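Local coordinates for protein S-adenosylmethionine dependent methyltransferase (Mesorhizobium loti, PDB 3BKW) that probably transfers a methyl group from S-adenosylmethionine to an acceptor that remains unidentified, as a member of the Rossmann-like methyltransferase family, at residues S113-E121 against H139-P147. Residues are numbered along the deposited sequence; the frame is centred on the assembly and turned at random. Where two conformers were deposited one is given.
Sequences SSLALHYVE and HFVFSTEHP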
ATOM      1  N   SER A 113      -5.683  -6.890 -15.712  1.00 27.15           N
ATOM      2  CA  SER A 113      -4.444  -7.620 -15.934  1.00 25.97           C
ATOM      3  C   SER A 113      -4.108  -8.547 -14.782  1.00 27.56           C
ATOM      4  O   SER A 113      -3.987  -8.102 -13.650  1.00 27.87           O
ATOM      5  CB  SER A 113      -3.295  -6.654 -16.152  1.00 25.90           C
ATOM      6  OG  SER A 113      -2.108  -7.367 -16.486  1.00 28.06           O
ATOM      7  N   SER A 114      -3.965  -9.833 -15.079  1.00 25.77           N
ATOM      8  CA  SER A 114      -3.575 -10.830 -14.095  1.00 26.25           C
ATOM      9  C   SER A 114      -2.112 -11.237 -14.257  1.00 25.89           C
ATOM     10  O   SER A 114      -1.734 -11.839 -15.271  1.00 26.16           O
ATOM     11  CB  SER A 114      -4.455 -12.071 -14.212  1.00 28.03           C
ATOM     12  OG  SER A 114      -3.959 -13.120 -13.387  1.00 29.09           O
ATOM     13  N   LEU A 115      -1.307 -10.874 -13.264  1.00 26.33           N
ATOM     14  CA  LEU A 115       0.068 -11.364 -13.142  1.00 27.08           C
ATOM     15  C   LEU A 115       0.941 -11.168 -14.372  1.00 29.35           C
ATOM     16  O   LEU A 115       1.657 -12.079 -14.812  1.00 29.65           O
ATOM     17  CB  LEU A 115       0.012 -12.834 -12.704  1.00 27.76           C
ATOM     18  CG  LEU A 115      -0.787 -13.134 -11.432  1.00 29.13           C
ATOM     19  CD1 LEU A 115      -0.760 -14.644 -11.123  1.00 30.00           C
ATOM     20  CD2 LEU A 115      -0.284 -12.306 -10.253  1.00 30.54           C
ATOM     21  N   ALA A 116       0.862  -9.968 -14.927  1.00 27.58           N
ATOM     22  CA  ALA A 116       1.644  -9.568 -16.105  1.00 27.71           C
ATOM     23  C   ALA A 116       2.541  -8.356 -15.872  1.00 26.22           C
ATOM     24  O   ALA A 116       3.625  -8.292 -16.419  1.00 28.96           O
ATOM     25  CB  ALA A 116       0.703  -9.265 -17.288  1.00 28.95           C
ATOM     26  N   LEU A 117       2.074  -7.382 -15.086  1.00 27.78           N
ATOM     27  CA  LEU A 117       2.769  -6.119 -14.948  1.00 28.27           C
ATOM     28  C   LEU A 117       4.081  -6.176 -14.207  1.00 26.66           C
ATOM     29  O   LEU A 117       4.928  -5.325 -14.451  1.00 26.64           O
ATOM     30  CB  LEU A 117       1.869  -5.026 -14.388  1.00 28.78           C
ATOM     31  CG  LEU A 117       0.602  -4.680 -15.187  1.00 35.18           C
ATOM     32  CD1 LEU A 117       0.136  -3.304 -14.676  1.00 39.55           C
ATOM     33  CD2 LEU A 117       0.744  -4.671 -16.677  1.00 36.71           C
ATOM     34  N   HIS A 118       4.295  -7.219 -13.395  1.00 27.43           N
ATOM     35  CA  HIS A 118       5.604  -7.412 -12.758  1.00 28.10           C
ATOM     36  C   HIS A 118       6.725  -7.753 -13.747  1.00 27.92           C
ATOM     37  O   HIS A 118       7.885  -7.741 -13.362  1.00 30.18           O
ATOM     38  CB  HIS A 118       5.589  -8.354 -11.559  1.00 28.20           C
ATOM     39  CG  HIS A 118       4.975  -9.682 -11.828  1.00 31.19           C
ATOM     40  ND1 HIS A 118       3.671  -9.963 -11.516  1.00 34.83           N
ATOM     41  CD2 HIS A 118       5.473 -10.802 -12.389  1.00 41.95           C
ATOM     42  CE1 HIS A 118       3.393 -11.210 -11.848  1.00 31.48           C
ATOM     43  NE2 HIS A 118       4.462 -11.735 -12.403  1.00 36.90           N
ATOM     44  N   TYR A 119       6.380  -8.074 -15.001  1.00 27.32           N
ATOM     45  CA  TYR A 119       7.375  -8.303 -16.064  1.00 27.25           C
ATOM     46  C   TYR A 119       7.654  -7.080 -16.954  1.00 26.27           C
ATOM     47  O   TYR A 119       8.502  -7.146 -17.839  1.00 28.29           O
ATOM     48  CB  TYR A 119       6.951  -9.493 -16.932  1.00 28.66           C
ATOM     49  CG  TYR A 119       6.728 -10.763 -16.128  1.00 31.44           C
ATOM     50  CD1 TYR A 119       7.742 -11.286 -15.309  1.00 28.67           C
ATOM     51  CD2 TYR A 119       5.508 -11.448 -16.179  1.00 32.95           C
ATOM     52  CE1 TYR A 119       7.550 -12.460 -14.553  1.00 34.48           C
ATOM     53  CE2 TYR A 119       5.317 -12.640 -15.428  1.00 34.26           C
ATOM     54  CZ  TYR A 119       6.352 -13.128 -14.619  1.00 36.36           C
ATOM     55  OH  TYR A 119       6.202 -14.277 -13.840  1.00 36.94           O
ATOM     56  N   VAL A 120       6.982  -5.954 -16.665  1.00 26.22           N
ATOM     57  CA  VAL A 120       7.100  -4.720 -17.454  1.00 27.29           C
ATOM     58  C   VAL A 120       8.091  -3.808 -16.756  1.00 27.81           C
ATOM     59  O   VAL A 120       7.831  -3.416 -15.635  1.00 28.46           O
ATOM     60  CB  VAL A 120       5.708  -4.042 -17.622  1.00 28.11           C
ATOM     61  CG1 VAL A 120       5.837  -2.705 -18.334  1.00 28.03           C
ATOM     62  CG2 VAL A 120       4.776  -4.965 -18.419  1.00 25.91           C
ATOM     63  N   GLU A 121       9.183  -3.436 -17.430  1.00 27.12           N
ATOM     64  CA  GLU A 121      10.217  -2.602 -16.820  0.50 27.74           C
ATOM     65  C   GLU A 121       9.729  -1.183 -16.553  1.00 27.90           C
ATOM     66  O   GLU A 121       9.868  -0.686 -15.429  1.00 28.62           O
ATOM     67  CB  GLU A 121      11.486  -2.571 -17.673  0.50 27.98           C
ATOM     68  CG  GLU A 121      12.668  -1.896 -16.980  0.50 28.58           C
ATOM     69  CD  GLU A 121      14.000  -2.112 -17.685  0.50 30.79           C
ATOM     70  OE1 GLU A 121      14.021  -2.409 -18.899  0.50 36.44           O
ATOM     71  OE2 GLU A 121      15.038  -1.971 -17.002  0.50 39.73           O
ATOM     72  N   HIS A 139     -11.972   2.066 -14.871  1.00 28.34           N
ATOM     73  CA  HIS A 139     -11.113   1.414 -13.876  1.00 28.78           C
ATOM     74  C   HIS A 139     -10.009   0.561 -14.478  1.00 26.79           C
ATOM     75  O   HIS A 139     -10.107   0.125 -15.600  1.00 28.30           O
ATOM     76  CB  HIS A 139     -11.919   0.534 -12.926  1.00 29.55           C
ATOM     77  CG  HIS A 139     -12.843   1.302 -12.035  1.00 36.17           C
ATOM     78  ND1 HIS A 139     -14.134   1.606 -12.395  1.00 36.66           N
ATOM     79  CD2 HIS A 139     -12.657   1.835 -10.804  1.00 42.78           C
ATOM     80  CE1 HIS A 139     -14.711   2.292 -11.423  1.00 38.27           C
ATOM     81  NE2 HIS A 139     -13.834   2.447 -10.446  1.00 39.77           N
ATOM     82  N   PHE A 140      -8.948   0.395 -13.693  1.00 27.25           N
ATOM     83  CA  PHE A 140      -7.812  -0.465 -13.992  1.00 26.94           C
ATOM     84  C   PHE A 140      -7.661  -1.352 -12.762  1.00 27.78           C
ATOM     85  O   PHE A 140      -7.414  -0.833 -11.677  1.00 29.05           O
ATOM     86  CB  PHE A 140      -6.577   0.378 -14.272  1.00 29.25           C
ATOM     87  CG  PHE A 140      -5.332  -0.403 -14.632  1.00 30.11           C
ATOM     88  CD1 PHE A 140      -5.361  -1.685 -15.212  1.00 30.28           C
ATOM     89  CD2 PHE A 140      -4.092   0.224 -14.496  1.00 34.62           C
ATOM     90  CE1 PHE A 140      -4.185  -2.352 -15.574  1.00 31.48           C
ATOM     91  CE2 PHE A 140      -2.937  -0.435 -14.872  1.00 32.87           C
ATOM     92  CZ  PHE A 140      -2.977  -1.710 -15.407  1.00 34.40           C
ATOM     93  N   VAL A 141      -7.852  -2.655 -12.939  1.00 26.56           N
ATOM     94  CA  VAL A 141      -7.804  -3.621 -11.854  1.00 26.43           C
ATOM     95  C   VAL A 141      -6.775  -4.669 -12.239  1.00 27.50           C
ATOM     96  O   VAL A 141      -6.865  -5.290 -13.307  1.00 27.70           O
ATOM     97  CB  VAL A 141      -9.181  -4.252 -11.631  1.00 26.36           C
ATOM     98  CG1 VAL A 141      -9.131  -5.314 -10.520  1.00 28.35           C
ATOM     99  CG2 VAL A 141     -10.211  -3.184 -11.286  1.00 27.15           C
ATOM    100  N   PHE A 142      -5.755  -4.845 -11.401  1.00 26.92           N
ATOM    101  CA  PHE A 142      -4.699  -5.768 -11.720  1.00 26.24           C
ATOM    102  C   PHE A 142      -4.049  -6.439 -10.526  1.00 28.36           C
ATOM    103  O   PHE A 142      -4.083  -5.911  -9.404  1.00 27.76           O
ATOM    104  CB  PHE A 142      -3.637  -5.048 -12.576  1.00 26.76           C
ATOM    105  CG  PHE A 142      -2.872  -3.942 -11.855  1.00 27.41           C
ATOM    106  CD1 PHE A 142      -1.658  -4.229 -11.229  1.00 31.26           C
ATOM    107  CD2 PHE A 142      -3.349  -2.617 -11.810  1.00 28.47           C
ATOM    108  CE1 PHE A 142      -0.909  -3.225 -10.578  1.00 32.55           C
ATOM    109  CE2 PHE A 142      -2.602  -1.593 -11.152  1.00 29.58           C
ATOM    110  CZ  PHE A 142      -1.381  -1.918 -10.531  1.00 29.53           C
ATOM    111  N   SER A 143      -3.448  -7.601 -10.803  1.00 26.30           N
ATOM    112  CA  SER A 143      -2.686  -8.345  -9.820  1.00 26.69           C
ATOM    113  C   SER A 143      -1.250  -8.443 -10.273  1.00 28.13           C
ATOM    114  O   SER A 143      -0.963  -8.536 -11.475  1.00 27.60           O
ATOM    115  CB  SER A 143      -3.255  -9.734  -9.610  1.00 28.07           C
ATOM    116  OG  SER A 143      -3.241 -10.477 -10.814  1.00 28.72           O
ATOM    117  N   THR A 144      -0.354  -8.391  -9.297  1.00 27.17           N
ATOM    118  CA  THR A 144       1.072  -8.592  -9.507  1.00 27.52           C
ATOM    119  C   THR A 144       1.630  -9.378  -8.326  1.00 27.00           C
ATOM    120  O   THR A 144       1.004  -9.477  -7.284  1.00 26.57           O
ATOM    121  CB  THR A 144       1.863  -7.234  -9.622  1.00 28.51           C
ATOM    122  OG1 THR A 144       1.551  -6.385  -8.498  1.00 30.37           O
ATOM    123  CG2 THR A 144       1.518  -6.485 -10.924  1.00 31.01           C
ATOM    124  N   GLU A 145       2.818  -9.934  -8.495  1.00 28.05           N
ATOM    125  CA  GLU A 145       3.540 -10.507  -7.375  1.00 28.58           C
ATOM    126  C   GLU A 145       3.816  -9.387  -6.385  1.00 27.87           C
ATOM    127  O   GLU A 145       4.162  -8.268  -6.758  1.00 29.14           O
ATOM    128  CB  GLU A 145       4.863 -11.140  -7.794  1.00 27.47           C
ATOM    129  CG  GLU A 145       4.678 -12.488  -8.451  1.00 28.52           C
ATOM    130  CD  GLU A 145       5.947 -13.169  -8.880  1.00 31.40           C
ATOM    131  OE1 GLU A 145       7.029 -12.793  -8.411  1.00 31.56           O
ATOM    132  OE2 GLU A 145       5.832 -14.087  -9.698  1.00 33.17           O
ATOM    133  N   HIS A 146       3.611  -9.696  -5.119  1.00 28.30           N
ATOM    134  CA  HIS A 146       3.792  -8.724  -4.028  1.00 26.40           C
ATOM    135  C   HIS A 146       5.292  -8.470  -3.823  1.00 26.14           C
ATOM    136  O   HIS A 146       6.091  -9.394  -3.992  1.00 28.42           O
ATOM    137  CB  HIS A 146       3.192  -9.316  -2.746  1.00 26.84           C
ATOM    138  CG  HIS A 146       2.996  -8.328  -1.646  1.00 28.15           C
ATOM    139  ND1 HIS A 146       4.033  -7.843  -0.877  1.00 27.47           N
ATOM    140  CD2 HIS A 146       1.867  -7.770  -1.151  1.00 29.48           C
ATOM    141  CE1 HIS A 146       3.554  -7.003   0.022  1.00 29.98           C
ATOM    142  NE2 HIS A 146       2.242  -6.940  -0.121  1.00 28.03           N
ATOM    143  N   PRO A 147       5.686  -7.207  -3.507  1.00 26.28           N
ATOM    144  CA  PRO A 147       7.116  -6.997  -3.244  1.00 25.88           C
ATOM    145  C   PRO A 147       7.745  -7.839  -2.102  1.00 25.49           C
ATOM    146  O   PRO A 147       8.936  -8.128  -2.140  1.00 26.67           O
ATOM    147  CB  PRO A 147       7.204  -5.469  -3.012  1.00 26.26           C
ATOM    148  CG  PRO A 147       5.841  -5.060  -2.671  1.00 28.22           C
ATOM    149  CD  PRO A 147       4.926  -5.946  -3.427  1.00 28.96           C
TER
HETATM  150  O   HOH W   1      -0.682  -7.602 -14.059  1.00 14.51           O
HETATM  151  O   HOH W   2      -4.576 -12.830 -10.763  1.00 20.67           O
HETATM  152  O   HOH W   3       7.706 -14.523 -11.609  1.00 23.62           O
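Strands 108-114 and 138-145, parallel neighbours in the seven-stranded sheet of a Rossmann-like methyltransferase with strand order 3-2-1-4-5-7-6, meet here at their C-terminal ends, where Ser-113 pairs with Phe-142 and Ser-114 with Ser-143. Ser-113 N donates to Val-141 O (3.1 Å), and Ser-113 O accepts Ser-143 N at 2.9 Å, nearly in line with its C=O bond. As the first strand turns off into a loop, Leu-115 N reaches Ser-143 O at 3.0 Å from well above the carbonyl plane, with a weak second bond to Ser-143 OG. That hydroxyl lies between backbone N and carbonyl carbon (chi1 60°), close to the turning chain, and a water links it to Ser-114 OG. Another water donates to Ser-113 OG and Ser-143 O and accepts Leu-117 N, tying the 3-10 turn 117-119 to both strand ends; Leu-50 O also bonds Ser-113 OG. Leu-117 CD1 sits over a face of the Phe-142 ring, 4.2 Å from its centroid, and touches Phe-140 CZ, with helix 123-133 packed against both Leu-117 and Phe-140. Farther along, Glu-145 CG lies over one face of the His-118 imidazole, 4.0 Å from its centroid, while Thr-144 CA meets the ring edge. Were His-118 replaced by alanine, Glu-145 CG would probably lose the ring face it lies over, and a gap would open beside Thr-144. The Glu-145 carboxylate is anchored separately: OE1 forms a salt bridge with Lys-189, and a water joins OE2 to Tyr-119 OH. Water bridges and CH-pi contacts thus hold the turn and the His-118 ring against strand 138-145 after the first strand ends.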